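Local structure of peroxiredoxin (Mycobacterium tuberculosis, 5EPF) at residues A[125-128]-A[134-137]. The protein reduces hydrogen peroxide and organic hydroperoxides as a thiol-specific peroxidase, protecting the cell against oxidative stress. Residues are numbered along the deposited sequence; the frame is centred on the assembly and turned at random.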
loop_
_atom_site.group_PDB
_atom_site.type_symbol
_atom_site.label_atom_id
_atom_site.label_comp_id
_atom_site.label_asym_id
_atom_site.label_seq_id
_atom_site.Cartn_x
_atom_site.Cartn_y
_atom_site.Cartn_z
ATOM N N THR A 125 4.352 -5.230 -4.204
ATOM C CA THR A 125 3.999 -4.387 -5.342
ATOM C C THR A 125 3.370 -3.115 -4.808
ATOM O O THR A 125 2.548 -3.180 -3.892
ATOM C CB THR A 125 2.967 -5.087 -6.246
ATOM O OG1 THR A 125 3.286 -6.478 -6.400
ATOM C CG2 THR A 125 2.901 -4.442 -7.600
ATOM N N THR A 126 3.735 -1.972 -5.391
ATOM C CA THR A 126 3.181 -0.683 -4.993
ATOM C C THR A 126 2.456 -0.028 -6.151
ATOM O O THR A 126 2.978 0.025 -7.275
ATOM C CB THR A 126 4.291 0.222 -4.470
ATOM O OG1 THR A 126 4.905 -0.422 -3.345
ATOM C CG2 THR A 126 3.777 1.595 -4.068
ATOM N N PHE A 127 1.266 0.496 -5.864
ATOM C CA PHE A 127 0.446 1.186 -6.857
ATOM C C PHE A 127 0.256 2.629 -6.420
ATOM O O PHE A 127 -0.240 2.886 -5.317
ATOM C CB PHE A 127 -0.913 0.489 -6.982
ATOM C CG PHE A 127 -0.793 -0.944 -7.428
ATOM C CD1 PHE A 127 -0.791 -1.282 -8.773
ATOM C CD2 PHE A 127 -0.624 -1.961 -6.489
ATOM C CE1 PHE A 127 -0.633 -2.590 -9.194
ATOM C CE2 PHE A 127 -0.469 -3.295 -6.899
ATOM C CZ PHE A 127 -0.481 -3.592 -8.255
ATOM N N VAL A 128 0.626 3.573 -7.282
ATOM C CA VAL A 128 0.316 4.981 -7.037
ATOM C C VAL A 128 -1.021 5.258 -7.717
ATOM O O VAL A 128 -1.141 5.109 -8.940
ATOM C CB VAL A 128 1.419 5.900 -7.585
ATOM C CG1 VAL A 128 1.095 7.351 -7.287
ATOM C CG2 VAL A 128 2.783 5.511 -7.045
ATOM N N LYS A 134 -7.229 6.236 -11.336
ATOM C CA LYS A 134 -6.232 5.810 -12.312
ATOM C C LYS A 134 -4.922 5.425 -11.642
ATOM O O LYS A 134 -4.448 6.106 -10.728
ATOM C CB LYS A 134 -5.948 6.928 -13.318
ATOM C CG LYS A 134 -7.022 7.091 -14.399
ATOM C CD LYS A 134 -7.144 5.791 -15.215
ATOM C CE LYS A 134 -8.105 5.925 -16.376
ATOM N NZ LYS A 134 -8.234 4.602 -17.010
ATOM N N VAL A 135 -4.309 4.348 -12.135
ATOM C CA VAL A 135 -2.959 3.974 -11.717
ATOM C C VAL A 135 -1.940 4.890 -12.399
ATOM O O VAL A 135 -1.863 4.954 -13.631
ATOM C CB VAL A 135 -2.676 2.496 -12.026
ATOM C CG1 VAL A 135 -1.272 2.114 -11.598
ATOM C CG2 VAL A 135 -3.693 1.582 -11.355
ATOM N N LEU A 136 -1.155 5.608 -11.590
ATOM C CA LEU A 136 -0.118 6.516 -12.074
ATOM C C LEU A 136 1.243 5.847 -12.192
ATOM O O LEU A 136 2.083 6.302 -12.978
ATOM C CB LEU A 136 0.018 7.698 -11.117
ATOM C CG LEU A 136 -1.217 8.576 -10.956
ATOM C CD1 LEU A 136 -0.966 9.637 -9.896
ATOM C CD2 LEU A 136 -1.616 9.193 -12.299
ATOM N N ASP A 137 1.501 4.807 -11.402
ATOM C CA ASP A 137 2.796 4.129 -11.420
ATOM C C ASP A 137 2.639 2.805 -10.689
ATOM O O ASP A 137 1.755 2.660 -9.847
ATOM C CB ASP A 137 3.873 4.996 -10.743
ATOM C CG ASP A 137 5.302 4.619 -11.128
ATOM O OD1 ASP A 137 5.517 3.782 -12.024
ATOM O OD2 ASP A 137 6.214 5.189 -10.500
#
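Val128 uses both backbone polar atoms to hold two successive residues of 134-137: its N donates to Asp137 O at 2.9 Å, its O accepts from Leu136 N at 2.7 Å, and the short strand axes run 118° apart, well short of antiparallel. The donor at Asp137 O sits tilted from that carbonyl's plane, whereas Leu136 N arrives almost in line with the Val128 carbonyl.

One residue facing two is the pattern of a classic beta bulge. Leu136 supplies the helix-like backbone step (psi -27°) and Asp137 the extended one, and this puts the Asp137 side chain on the Val128 side of the sheet and lets Leu136 reach Val128 as well. The two methyls of Val128 divide the neighbours. CG1, which chi1 of -178° places opposite the backbone N and next to the carbonyl carbon, meets Leu136 CB and CD1, each at 4.0 Å, while CG2 lies against Asp137 CB at 3.9 Å. Asp137 N, buried in the kink, finds no hydrogen-bond partner.

The bulge distorts the edge hairpin of the thioredoxin fold, whose last helix, 145-158, covers this face: Ala152 and Leu156 touch Val128, and Thr155 hydrogen-bonds Asp137 OD2. On the other face, Val135 CG1 approaches the Phe127 ring at its edge, near the ring plane, 4.4 Å from CD1; Phe109 and Met9 also meet Phe127 there.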